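Local coordinates for uncharacterized protein (Legionella longbeachae NSW150, PDB 4JZA) that probably hydrolyses the 3-phosphate of phosphatidylinositol 3-phosphate, as a bacterial phosphoinositide phosphatase linked to lipid metabolism in the interaction of the pathogen with its host, at residues A[564-569]-A[590-595]; A[146-151]-A[159-164]; A[706-711]-A[772-777]. One frame throughout, in Å; residues are numbered along the deposited sequence.

Contact 1 (A[564-569]-A[590-595])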
ATOM      1  N   THR A 564     -18.220  -9.343 -18.882  1.00 44.42           N
ATOM      2  CA  THR A 564     -17.865  -9.706 -20.230  1.00 41.72           C
ATOM      3  C   THR A 564     -17.715 -11.220 -20.305  1.00 41.80           C
ATOM      4  O   THR A 564     -18.284 -11.857 -21.178  1.00 42.82           O
ATOM      5  CB  THR A 564     -16.622  -8.929 -20.676  1.00 42.25           C
ATOM      6  OG1 THR A 564     -16.900  -7.523 -20.632  1.00 41.69           O
ATOM      7  CG2 THR A 564     -16.213  -9.288 -22.070  1.00 41.37           C
ATOM      8  N   ASP A 565     -17.017 -11.847 -19.386  1.00 43.10           N
ATOM      9  CA  ASP A 565     -17.048 -13.320 -19.398  1.00 45.34           C
ATOM     10  C   ASP A 565     -18.505 -13.856 -19.518  1.00 46.01           C
ATOM     11  O   ASP A 565     -18.793 -14.752 -20.299  1.00 49.02           O
ATOM     12  CB  ASP A 565     -16.371 -13.921 -18.157  1.00 45.29           C
ATOM     13  CG  ASP A 565     -14.836 -13.885 -18.225  1.00 47.83           C
ATOM     14  OD1 ASP A 565     -14.293 -13.777 -19.367  1.00 51.89           O
ATOM     15  OD2 ASP A 565     -14.171 -13.991 -17.135  1.00 43.55           O
ATOM     16  N   ALA A 566     -19.422 -13.305 -18.747  1.00 45.64           N
ATOM     17  CA  ALA A 566     -20.775 -13.811 -18.760  1.00 45.79           C
ATOM     18  C   ALA A 566     -21.440 -13.651 -20.129  1.00 47.81           C
ATOM     19  O   ALA A 566     -22.242 -14.488 -20.516  1.00 48.05           O
ATOM     20  CB  ALA A 566     -21.610 -13.105 -17.709  1.00 46.46           C
HETATM   21  N   MSE A 567     -21.155 -12.570 -20.847  1.00 47.19           N
HETATM   22  CA  MSE A 567     -21.740 -12.371 -22.175  1.00 45.48           C
HETATM   23  C   MSE A 567     -21.204 -13.429 -23.123  1.00 47.00           C
HETATM   24  O   MSE A 567     -21.947 -14.015 -23.917  1.00 47.11           O
HETATM   25  CB  MSE A 567     -21.438 -10.973 -22.672  1.00 44.08           C
HETATM   26  CG  MSE A 567     -22.291  -9.981 -21.892  1.00 47.27           C
HETATM   27 SE   MSE A 567     -22.020  -8.168 -22.604  0.94 54.47          SE
HETATM   28  CE  MSE A 567     -22.949  -8.452 -24.321  1.00 55.23           C
ATOM     29  N   ILE A 568     -19.905 -13.689 -23.043  1.00 47.81           N
ATOM     30  CA  ILE A 568     -19.269 -14.714 -23.864  1.00 46.87           C
ATOM     31  C   ILE A 568     -19.883 -16.085 -23.517  1.00 49.21           C
ATOM     32  O   ILE A 568     -20.237 -16.820 -24.408  1.00 47.62           O
ATOM     33  CB  ILE A 568     -17.722 -14.664 -23.713  1.00 47.90           C
ATOM     34  CG1 ILE A 568     -17.195 -13.374 -24.342  1.00 48.08           C
ATOM     35  CG2 ILE A 568     -17.014 -15.856 -24.353  1.00 45.87           C
ATOM     36  CD1 ILE A 568     -15.786 -13.055 -23.911  1.00 47.35           C
ATOM     37  N   LEU A 569     -20.052 -16.416 -22.241  1.00 48.04           N
ATOM     38  CA  LEU A 569     -20.669 -17.687 -21.897  1.00 47.14           C
ATOM     39  C   LEU A 569     -22.118 -17.789 -22.365  1.00 48.08           C
ATOM     40  O   LEU A 569     -22.580 -18.867 -22.764  1.00 48.63           O
ATOM     41  CB  LEU A 569     -20.609 -17.940 -20.391  1.00 47.27           C
ATOM     42  CG  LEU A 569     -19.167 -18.114 -19.925  1.00 49.11           C
ATOM     43  CD1 LEU A 569     -19.123 -18.239 -18.425  1.00 46.04           C
ATOM     44  CD2 LEU A 569     -18.479 -19.312 -20.580  1.00 51.26           C
ATOM     45  N   ILE A 590     -32.885 -13.704 -16.955  1.00 59.80           N
ATOM     46  CA  ILE A 590     -32.713 -14.597 -15.819  1.00 59.26           C
ATOM     47  C   ILE A 590     -31.508 -15.447 -16.050  1.00 55.44           C
ATOM     48  O   ILE A 590     -30.752 -15.722 -15.120  1.00 62.97           O
ATOM     49  CB  ILE A 590     -33.971 -15.476 -15.552  1.00 61.42           C
ATOM     50  CG1 ILE A 590     -34.990 -14.726 -14.684  1.00 64.24           C
ATOM     51  CG2 ILE A 590     -33.654 -16.763 -14.793  1.00 58.85           C
ATOM     52  CD1 ILE A 590     -36.396 -15.290 -14.840  1.00 70.12           C
ATOM     53  N   ARG A 591     -31.316 -15.846 -17.287  1.00 57.20           N
ATOM     54  CA  ARG A 591     -30.210 -16.731 -17.639  1.00 60.13           C
ATOM     55  C   ARG A 591     -28.844 -16.099 -17.673  1.00 56.24           C
ATOM     56  O   ARG A 591     -27.814 -16.781 -17.521  1.00 53.41           O
ATOM     57  CB  ARG A 591     -30.465 -17.289 -18.994  1.00 63.69           C
ATOM     58  CG  ARG A 591     -31.478 -18.392 -18.944  1.00 71.45           C
ATOM     59  CD  ARG A 591     -31.884 -18.623 -20.363  1.00 77.37           C
ATOM     60  NE  ARG A 591     -32.574 -19.876 -20.538  1.00 86.63           N
ATOM     61  CZ  ARG A 591     -33.063 -20.262 -21.703  1.00 91.47           C
ATOM     62  NH1 ARG A 591     -32.936 -19.478 -22.781  1.00 85.62           N
ATOM     63  NH2 ARG A 591     -33.682 -21.429 -21.785  1.00 99.28           N
ATOM     64  N   PHE A 592     -28.860 -14.805 -17.948  1.00 52.36           N
ATOM     65  CA  PHE A 592     -27.673 -14.012 -17.913  1.00 51.53           C
ATOM     66  C   PHE A 592     -27.298 -13.767 -16.448  1.00 50.20           C
ATOM     67  O   PHE A 592     -26.150 -13.980 -16.033  1.00 49.63           O
ATOM     68  CB  PHE A 592     -27.900 -12.697 -18.688  1.00 51.26           C
ATOM     69  CG  PHE A 592     -26.701 -11.792 -18.694  1.00 48.54           C
ATOM     70  CD1 PHE A 592     -25.534 -12.216 -19.278  1.00 44.91           C
ATOM     71  CD2 PHE A 592     -26.730 -10.542 -18.073  1.00 47.02           C
ATOM     72  CE1 PHE A 592     -24.414 -11.416 -19.278  1.00 46.15           C
ATOM     73  CE2 PHE A 592     -25.604  -9.733 -18.077  1.00 46.48           C
ATOM     74  CZ  PHE A 592     -24.445 -10.169 -18.693  1.00 44.97           C
ATOM     75  N   VAL A 593     -28.288 -13.359 -15.665  1.00 46.42           N
ATOM     76  CA  VAL A 593     -28.095 -13.129 -14.255  1.00 45.90           C
ATOM     77  C   VAL A 593     -27.514 -14.369 -13.601  1.00 45.58           C
ATOM     78  O   VAL A 593     -26.641 -14.281 -12.728  1.00 44.61           O
ATOM     79  CB  VAL A 593     -29.398 -12.672 -13.574  1.00 48.31           C
ATOM     80  CG1 VAL A 593     -29.264 -12.571 -12.052  1.00 48.27           C
ATOM     81  CG2 VAL A 593     -29.796 -11.294 -14.096  1.00 51.92           C
ATOM     82  N   SER A 594     -27.973 -15.531 -14.021  1.00 44.56           N
ATOM     83  CA  SER A 594     -27.440 -16.755 -13.444  1.00 46.39           C
ATOM     84  C   SER A 594     -25.928 -16.927 -13.702  1.00 44.36           C
ATOM     85  O   SER A 594     -25.167 -17.318 -12.803  1.00 41.65           O
ATOM     86  CB  SER A 594     -28.195 -17.967 -13.974  1.00 47.40           C
ATOM     87  OG  SER A 594     -27.984 -19.063 -13.100  1.00 49.50           O
ATOM     88  N   LEU A 595     -25.519 -16.624 -14.931  1.00 43.42           N
ATOM     89  CA  LEU A 595     -24.125 -16.685 -15.319  1.00 45.36           C
ATOM     90  C   LEU A 595     -23.318 -15.660 -14.563  1.00 44.98           C
ATOM     91  O   LEU A 595     -22.286 -16.018 -14.009  1.00 46.59           O
ATOM     92  CB  LEU A 595     -23.941 -16.460 -16.820  1.00 47.24           C
ATOM     93  CG  LEU A 595     -24.436 -17.642 -17.658  1.00 49.40           C
ATOM     94  CD1 LEU A 595     -24.752 -17.187 -19.081  1.00 48.99           C
ATOM     95  CD2 LEU A 595     -23.441 -18.795 -17.630  1.00 48.11           C
TER
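Ala566 packs against Phe592 and Leu595 in a buried, wholly apolar helix-helix contact on the flank of the alpha/beta phosphatase fold. Helix 556-574 follows strand 545-549 of the large mixed sheet, and the loop between them and the start of the helix carry a CX5R motif, consistent with the P-loop of cysteine-based phosphatases; helix 587-602 lies beside it. The short segments cross at 127°, between perpendicular and antiparallel, with their axes 9.3 Å apart.

The small methyl group of Ala566 lets the backbones come together here, where the CA atoms of Ala566 and Leu595 are 5.6 Å apart. Phe592 reaches over from the neighbouring helix with CG anti to its backbone N (chi1 180°), which carries the ring across to the start of the Met567 side chain. CE1 is the leading atom: it lies 3.6 Å from Ala566 CB and 3.7 Å from Met567 CG, both approaching the ring obliquely, while the backbone N of Met567 lies at the ring edge. From the same helix as Ala566, His563 meets the ring edge-to-face.

Met567, a selenomethionine, also packs on Phe530, Ser533 and Leu537 of helix 524-542, so it joins three helices. On the other flank of Ala566, Leu595 lies with its CB 4.2 Å from Ala566 CB. Its two methyl groups divide the work: CD1 lies beside the carbonyl oxygen of Ala566, and CD2 packs 4.0 Å from Leu569 CB.

Contact 2 (A[146-151]-A[159-164])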
ATOM      1  N   VAL A 146      -6.223 -19.840 -11.774  1.00 42.50           N
ATOM      2  CA  VAL A 146      -7.199 -20.427 -12.689  1.00 41.51           C
ATOM      3  C   VAL A 146      -8.338 -20.884 -11.825  1.00 38.51           C
ATOM      4  O   VAL A 146      -8.106 -21.476 -10.794  1.00 37.02           O
ATOM      5  CB  VAL A 146      -6.629 -21.660 -13.411  1.00 43.12           C
ATOM      6  CG1 VAL A 146      -7.684 -22.282 -14.299  1.00 43.54           C
ATOM      7  CG2 VAL A 146      -5.395 -21.313 -14.221  1.00 42.38           C
ATOM      8  N   THR A 147      -9.558 -20.589 -12.219  1.00 39.99           N
ATOM      9  CA  THR A 147     -10.718 -21.060 -11.476  1.00 41.66           C
ATOM     10  C   THR A 147     -11.621 -21.910 -12.397  1.00 45.21           C
ATOM     11  O   THR A 147     -12.151 -21.462 -13.407  1.00 46.16           O
ATOM     12  CB  THR A 147     -11.518 -19.901 -10.830  1.00 40.23           C
ATOM     13  OG1 THR A 147     -10.681 -19.141  -9.899  1.00 36.52           O
ATOM     14  CG2 THR A 147     -12.739 -20.470 -10.091  1.00 39.17           C
ATOM     15  N   LEU A 148     -11.829 -23.149 -11.977  1.00 47.06           N
ATOM     16  CA  LEU A 148     -12.616 -24.095 -12.742  1.00 48.67           C
ATOM     17  C   LEU A 148     -14.024 -24.223 -12.201  1.00 46.36           C
ATOM     18  O   LEU A 148     -14.234 -24.492 -11.030  1.00 45.09           O
ATOM     19  CB  LEU A 148     -11.941 -25.461 -12.730  1.00 52.32           C
ATOM     20  CG  LEU A 148     -12.619 -26.591 -13.493  1.00 55.30           C
ATOM     21  CD1 LEU A 148     -11.577 -27.605 -13.921  1.00 57.65           C
ATOM     22  CD2 LEU A 148     -13.678 -27.258 -12.637  1.00 54.64           C
ATOM     23  N   LEU A 149     -14.986 -24.019 -13.088  1.00 50.26           N
ATOM     24  CA  LEU A 149     -16.395 -24.125 -12.774  1.00 53.58           C
ATOM     25  C   LEU A 149     -17.059 -25.110 -13.723  1.00 53.52           C
ATOM     26  O   LEU A 149     -16.855 -25.029 -14.932  1.00 50.93           O
ATOM     27  CB  LEU A 149     -17.048 -22.759 -12.922  1.00 56.31           C
ATOM     28  CG  LEU A 149     -18.286 -22.457 -12.093  1.00 57.03           C
ATOM     29  CD1 LEU A 149     -18.073 -22.887 -10.660  1.00 60.38           C
ATOM     30  CD2 LEU A 149     -18.586 -20.975 -12.163  1.00 60.91           C
ATOM     31  N   PRO A 150     -17.890 -26.076 -13.127  1.00 54.51           N
ATOM     32  CA  PRO A 150     -18.566 -26.940 -14.106  1.00 55.73           C
ATOM     33  C   PRO A 150     -19.801 -26.278 -14.702  1.00 56.28           C
ATOM     34  O   PRO A 150     -20.659 -25.805 -13.977  1.00 53.54           O
ATOM     35  CB  PRO A 150     -18.979 -28.142 -13.276  1.00 56.00           C
ATOM     36  CG  PRO A 150     -19.427 -27.531 -12.017  1.00 57.60           C
ATOM     37  CD  PRO A 150     -18.323 -26.570 -11.728  1.00 55.25           C
HETATM   38  N   MSE A 151     -19.866 -26.233 -16.025  1.00 62.45           N
HETATM   39  CA  MSE A 151     -21.013 -25.730 -16.734  1.00 67.02           C
HETATM   40  C   MSE A 151     -21.036 -26.402 -18.059  1.00 65.22           C
HETATM   41  O   MSE A 151     -19.948 -26.658 -18.584  1.00 70.25           O
HETATM   42  CB  MSE A 151     -20.718 -24.286 -17.053  1.00 70.85           C
HETATM   43  CG  MSE A 151     -21.130 -23.347 -15.945  1.00 78.30           C
HETATM   44 SE   MSE A 151     -21.190 -21.594 -16.805  0.93 96.68          SE
HETATM   45  CE  MSE A 151     -20.725 -20.515 -15.237  1.00 84.73           C
ATOM     46  N   TYR A 159     -16.727 -27.648 -18.696  1.00 57.87           N
ATOM     47  CA  TYR A 159     -16.168 -26.824 -17.644  1.00 56.16           C
ATOM     48  C   TYR A 159     -15.751 -25.482 -18.193  1.00 53.04           C
ATOM     49  O   TYR A 159     -15.272 -25.384 -19.310  1.00 48.63           O
ATOM     50  CB  TYR A 159     -14.975 -27.520 -17.006  1.00 55.65           C
ATOM     51  CG  TYR A 159     -15.303 -28.878 -16.462  1.00 61.71           C
ATOM     52  CD1 TYR A 159     -15.480 -29.957 -17.304  1.00 66.17           C
ATOM     53  CD2 TYR A 159     -15.439 -29.084 -15.109  1.00 66.09           C
ATOM     54  CE1 TYR A 159     -15.782 -31.204 -16.807  1.00 65.21           C
ATOM     55  CE2 TYR A 159     -15.741 -30.326 -14.605  1.00 66.20           C
ATOM     56  CZ  TYR A 159     -15.911 -31.379 -15.460  1.00 66.21           C
ATOM     57  OH  TYR A 159     -16.208 -32.614 -14.952  1.00 72.07           O
ATOM     58  N   VAL A 160     -15.919 -24.451 -17.385  1.00 53.71           N
ATOM     59  CA  VAL A 160     -15.511 -23.114 -17.762  1.00 51.08           C
ATOM     60  C   VAL A 160     -14.347 -22.706 -16.881  1.00 47.98           C
ATOM     61  O   VAL A 160     -14.386 -22.883 -15.675  1.00 45.93           O
ATOM     62  CB  VAL A 160     -16.675 -22.115 -17.643  1.00 52.77           C
ATOM     63  CG1 VAL A 160     -16.181 -20.677 -17.686  1.00 54.42           C
ATOM     64  CG2 VAL A 160     -17.670 -22.349 -18.763  1.00 52.12           C
ATOM     65  N   LEU A 161     -13.301 -22.180 -17.504  1.00 49.63           N
ATOM     66  CA  LEU A 161     -12.123 -21.748 -16.781  1.00 47.31           C
ATOM     67  C   LEU A 161     -11.957 -20.252 -16.883  1.00 44.53           C
ATOM     68  O   LEU A 161     -11.897 -19.705 -17.969  1.00 46.42           O
ATOM     69  CB  LEU A 161     -10.879 -22.416 -17.358  1.00 49.28           C
ATOM     70  CG  LEU A 161     -10.336 -23.660 -16.664  1.00 51.46           C
ATOM     71  CD1 LEU A 161     -11.454 -24.582 -16.235  1.00 50.98           C
ATOM     72  CD2 LEU A 161      -9.375 -24.395 -17.573  1.00 54.42           C
ATOM     73  N   GLN A 162     -11.861 -19.599 -15.735  1.00 43.45           N
ATOM     74  CA  GLN A 162     -11.439 -18.213 -15.680  1.00 41.11           C
ATOM     75  C   GLN A 162      -9.960 -18.251 -15.368  1.00 39.32           C
ATOM     76  O   GLN A 162      -9.529 -18.963 -14.460  1.00 37.81           O
ATOM     77  CB  GLN A 162     -12.172 -17.472 -14.596  1.00 43.52           C
ATOM     78  CG  GLN A 162     -13.682 -17.572 -14.658  1.00 45.97           C
ATOM     79  CD  GLN A 162     -14.236 -16.865 -13.475  1.00 47.49           C
ATOM     80  OE1 GLN A 162     -13.883 -15.797 -13.266  1.00 54.64           O
ATOM     81  NE2 GLN A 162     -15.074 -17.392 -12.745  1.00 44.37           N
ATOM     82  N   VAL A 163      -9.186 -17.513 -16.144  1.00 38.08           N
ATOM     83  CA  VAL A 163      -7.740 -17.551 -16.059  1.00 40.26           C
ATOM     84  C   VAL A 163      -7.106 -16.166 -15.908  1.00 40.41           C
ATOM     85  O   VAL A 163      -7.401 -15.254 -16.702  1.00 45.00           O
ATOM     86  CB  VAL A 163      -7.201 -18.170 -17.336  1.00 41.08           C
ATOM     87  CG1 VAL A 163      -5.683 -18.164 -17.363  1.00 42.35           C
ATOM     88  CG2 VAL A 163      -7.694 -19.584 -17.427  1.00 44.15           C
ATOM     89  N   ASP A 164      -6.225 -15.989 -14.927  1.00 39.91           N
ATOM     90  CA  ASP A 164      -5.431 -14.718 -14.856  1.00 42.03           C
ATOM     91  C   ASP A 164      -3.968 -15.005 -14.708  1.00 41.05           C
ATOM     92  O   ASP A 164      -3.530 -15.555 -13.705  1.00 40.35           O
ATOM     93  CB  ASP A 164      -5.885 -13.781 -13.720  1.00 42.59           C
ATOM     94  CG  ASP A 164      -7.150 -12.999 -14.059  1.00 43.95           C
ATOM     95  OD1 ASP A 164      -8.250 -13.571 -13.984  1.00 47.75           O
ATOM     96  OD2 ASP A 164      -7.059 -11.812 -14.392  1.00 43.34           O
TER
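Leu148 sends CG anti to its backbone N (chi1 -180°), whereas Tyr159 carries its ring beside its own N (chi1 -57°), and these two settings bring the leucine branch and the CD2 side of the ring together diagonally across a beta hairpin, Leu148 CD2 lying 3.5 Å from Tyr159 CD2. The remaining branches interlock on the same face. Leu161 CD1 sits 3.6 Å from Leu148 CG, Val146 CG1 is 3.8 Å from Leu161 CG, and Pro150 CB lies near CD2 and CE2 of Tyr159.

The strands run antiparallel and are joined by two hydrogen-bonded pairs, each with a bond in both directions. Thr147 N gives a bond of 2.8 Å to Gln162 O, in the carbonyl plane; the return bond from Gln162 N reaches Thr147 O from 19° out of that oxygen's carbonyl plane. Leu149 and Val160 are joined by two bonds running nearly along the C=O axis, the one from Val160 N to Leu149 O being 2.7 Å long. Tyr159 OH bonds to Glu361, outside the hairpin.

On the face of Leu149 and Val160, Val160 CG2 is met by Met151 CB, just past the strand end, at 4.0 Å. Thr147 OG1 is hydrogen-bonded to Arg8 of strand 5-10 and to His604, and Gln162 NE2 to Ser602 at the end of helix 587-602. Within the mixed sheet the hairpin occupies inner positions: strand 144-150 is flanked by the parallel strand 5-10, and strand 159-166 by the antiparallel strand 352-359, with Phe27 touching Val146 and Val163.

Contact 3 (A[706-711]-A[772-777])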
ATOM      1  N   ASN A 706      11.406   2.506  56.731  1.00 60.61           N
ATOM      2  CA  ASN A 706      12.058   3.697  57.261  1.00 61.28           C
ATOM      3  C   ASN A 706      13.012   4.418  56.317  1.00 55.11           C
ATOM      4  O   ASN A 706      13.202   5.627  56.417  1.00 48.83           O
ATOM      5  CB  ASN A 706      12.782   3.317  58.546  1.00 65.70           C
ATOM      6  CG  ASN A 706      11.819   3.244  59.741  1.00 76.86           C
ATOM      7  OD1 ASN A 706      10.597   3.504  59.622  1.00 70.62           O
ATOM      8  ND2 ASN A 706      12.370   2.917  60.914  1.00 80.12           N
ATOM      9  N   LEU A 707      13.611   3.651  55.408  1.00 51.48           N
ATOM     10  CA  LEU A 707      14.659   4.141  54.527  1.00 48.21           C
ATOM     11  C   LEU A 707      14.165   5.171  53.527  1.00 47.92           C
ATOM     12  O   LEU A 707      14.975   5.843  52.892  1.00 45.23           O
ATOM     13  CB  LEU A 707      15.244   2.963  53.734  1.00 47.51           C
ATOM     14  CG  LEU A 707      15.958   1.885  54.524  1.00 46.38           C
ATOM     15  CD1 LEU A 707      16.502   0.809  53.597  1.00 45.56           C
ATOM     16  CD2 LEU A 707      17.091   2.521  55.330  1.00 45.36           C
ATOM     17  N   PHE A 708      12.839   5.234  53.358  1.00 46.21           N
ATOM     18  CA  PHE A 708      12.203   5.996  52.293  1.00 44.17           C
ATOM     19  C   PHE A 708      11.636   7.325  52.758  1.00 45.23           C
ATOM     20  O   PHE A 708      11.285   8.169  51.934  1.00 44.03           O
ATOM     21  CB  PHE A 708      11.123   5.123  51.647  1.00 41.75           C
ATOM     22  CG  PHE A 708      11.671   3.881  51.051  1.00 39.70           C
ATOM     23  CD1 PHE A 708      12.257   3.913  49.816  1.00 38.01           C
ATOM     24  CD2 PHE A 708      11.627   2.689  51.741  1.00 39.58           C
ATOM     25  CE1 PHE A 708      12.801   2.782  49.259  1.00 37.40           C
ATOM     26  CE2 PHE A 708      12.175   1.552  51.200  1.00 38.69           C
ATOM     27  CZ  PHE A 708      12.759   1.604  49.959  1.00 38.84           C
ATOM     28  N   THR A 709      11.540   7.466  54.078  1.00 48.39           N
ATOM     29  CA  THR A 709      11.071   8.649  54.777  1.00 48.78           C
ATOM     30  C   THR A 709      12.161   9.692  54.664  1.00 49.93           C
ATOM     31  O   THR A 709      13.263   9.515  55.224  1.00 50.52           O
ATOM     32  CB  THR A 709      10.832   8.333  56.292  1.00 51.51           C
ATOM     33  OG1 THR A 709       9.803   7.336  56.448  1.00 54.79           O
ATOM     34  CG2 THR A 709      10.407   9.541  57.057  1.00 49.69           C
ATOM     35  N   PRO A 710      11.872  10.804  53.972  1.00 51.36           N
ATOM     36  CA  PRO A 710      12.834  11.901  53.805  1.00 54.37           C
ATOM     37  C   PRO A 710      12.989  12.696  55.070  1.00 59.11           C
ATOM     38  O   PRO A 710      12.287  12.417  56.019  1.00 59.81           O
ATOM     39  CB  PRO A 710      12.173  12.773  52.717  1.00 51.29           C
ATOM     40  CG  PRO A 710      10.702  12.567  52.868  1.00 49.54           C
ATOM     41  CD  PRO A 710      10.523  11.196  53.520  1.00 54.48           C
ATOM     42  N   GLN A 711      13.852  13.705  55.077  1.00 72.25           N
ATOM     43  CA  GLN A 711      13.901  14.651  56.212  1.00 86.16           C
ATOM     44  C   GLN A 711      12.619  15.517  56.292  1.00 98.32           C
ATOM     45  O   GLN A 711      11.865  15.648  55.311  1.00 92.13           O
ATOM     46  CB  GLN A 711      15.139  15.534  56.155  1.00 84.16           C
ATOM     47  CG  GLN A 711      16.402  14.725  55.948  1.00 91.22           C
ATOM     48  CD  GLN A 711      17.642  15.590  56.000  1.00100.36           C
ATOM     49  OE1 GLN A 711      18.425  15.633  55.049  1.00 92.54           O
ATOM     50  NE2 GLN A 711      17.831  16.287  57.116  1.00107.45           N
ATOM     51  N   GLU A 772      18.503   8.081  49.789  1.00 43.08           N
ATOM     52  CA  GLU A 772      19.363   7.201  49.056  1.00 43.85           C
ATOM     53  C   GLU A 772      18.587   5.982  48.513  1.00 43.76           C
ATOM     54  O   GLU A 772      18.720   5.612  47.329  1.00 42.90           O
ATOM     55  CB  GLU A 772      20.478   6.748  49.974  1.00 47.32           C
ATOM     56  CG  GLU A 772      21.729   6.220  49.274  1.00 54.66           C
ATOM     57  CD  GLU A 772      22.736   5.574  50.249  1.00 60.74           C
ATOM     58  OE1 GLU A 772      23.755   5.007  49.800  1.00 56.14           O
ATOM     59  OE2 GLU A 772      22.496   5.602  51.480  1.00 64.89           O
ATOM     60  N   ALA A 773      17.761   5.370  49.351  1.00 40.19           N
ATOM     61  CA  ALA A 773      17.071   4.159  48.942  1.00 38.93           C
ATOM     62  C   ALA A 773      16.001   4.409  47.892  1.00 39.71           C
ATOM     63  O   ALA A 773      15.915   3.687  46.889  1.00 40.86           O
ATOM     64  CB  ALA A 773      16.480   3.475  50.142  1.00 40.05           C
ATOM     65  N   THR A 774      15.170   5.419  48.109  1.00 40.54           N
ATOM     66  CA  THR A 774      14.188   5.828  47.091  1.00 38.98           C
ATOM     67  C   THR A 774      14.846   6.081  45.744  1.00 36.74           C
ATOM     68  O   THR A 774      14.382   5.563  44.711  1.00 36.57           O
ATOM     69  CB  THR A 774      13.433   7.092  47.519  1.00 40.98           C
ATOM     70  OG1 THR A 774      12.677   6.823  48.715  1.00 42.62           O
ATOM     71  CG2 THR A 774      12.493   7.536  46.425  1.00 40.88           C
ATOM     72  N   ASN A 775      15.954   6.800  45.732  1.00 35.57           N
ATOM     73  CA  ASN A 775      16.704   6.957  44.452  1.00 36.25           C
ATOM     74  C   ASN A 775      17.277   5.687  43.871  1.00 35.95           C
ATOM     75  O   ASN A 775      17.422   5.588  42.653  1.00 37.30           O
ATOM     76  CB  ASN A 775      17.886   7.903  44.572  1.00 37.39           C
ATOM     77  CG  ASN A 775      17.486   9.349  44.637  1.00 39.18           C
ATOM     78  OD1 ASN A 775      16.377   9.771  44.262  1.00 42.57           O
ATOM     79  ND2 ASN A 775      18.355  10.105  45.200  1.00 40.77           N
ATOM     80  N   SER A 776      17.665   4.735  44.709  1.00 35.43           N
ATOM     81  CA  SER A 776      18.168   3.487  44.177  1.00 36.19           C
ATOM     82  C   SER A 776      17.009   2.665  43.612  1.00 38.18           C
ATOM     83  O   SER A 776      17.124   2.089  42.517  1.00 38.26           O
ATOM     84  CB  SER A 776      18.922   2.721  45.236  1.00 37.42           C
ATOM     85  OG  SER A 776      19.215   1.453  44.784  1.00 38.20           O
ATOM     86  N   VAL A 777      15.864   2.636  44.299  1.00 36.97           N
ATOM     87  CA  VAL A 777      14.738   1.883  43.757  1.00 36.26           C
ATOM     88  C   VAL A 777      14.246   2.466  42.401  1.00 37.25           C
ATOM     89  O   VAL A 777      14.170   1.768  41.400  1.00 37.71           O
ATOM     90  CB  VAL A 777      13.615   1.790  44.792  1.00 35.72           C
ATOM     91  CG1 VAL A 777      12.324   1.273  44.179  1.00 35.72           C
ATOM     92  CG2 VAL A 777      14.046   0.837  45.900  1.00 37.26           C
TER
HETATM   93  O   HOH W   1      12.567   9.378  50.018  1.00 40.94           O
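A single water joins Phe708 to Thr774, giving a hydrogen bond of 2.6 Å to the backbone O of Phe708 and sharing another of 2.9 Å with Thr774 OG1. It thus bridges the loop after helix 676-702 to the first turn of helix 772-782, within the helical C-terminal domain of the phosphoinositide phosphatase family. A second polar tie runs alongside: Thr771 OG1, immediately before the helix, is hydrogen-bonded to both Leu707 O and Thr774 N, so the loop and the helix start share a hydroxyl as well as a water.

The remaining contacts are mostly apolar. With CG beside the backbone N (chi1 -61°), the Phe708 ring is directed along the opening turn of the helix. Its CD1 corner faces Thr774 OG1, which lies at the ring edge and in its plane; the water lies on the far side of OG1 from the ring. One ring face carries Leu707 CB, set toward the rim, and that same CB lies 3.8 Å from Ala773 CB. Leu707 and Val777 both also reach Leu701 of helix 676-702, while Pro730 touches Phe708 and Thr774. Ala773 CB meets both loop side chains, Leu707 CB and Phe708 CE1, at about a right angle, and one turn further on Val777 CG2 reaches the ring edge, 4.1 Å from Phe708 CE1.

From the N terminus, contact 2 comes first and closes the shortest loop, a hairpin turn of seven residues within the mixed sheet. Contact 1 follows some 400 residues later, across a 20-residue connection between two helices, and contact 3 closes a 60-residue loop in the C-terminal domain. The three are in series, none nesting or crossing. Contacts 1 and 2 nevertheless touch in space, their centres about 14 Å apart: Leu569 packs on Val160 and Leu595 on Met151, so the helix pair covers one face of the hairpin. Contact 3 stands apart, its nearest atoms about 60 Å from contact 2, beyond the chain's centre.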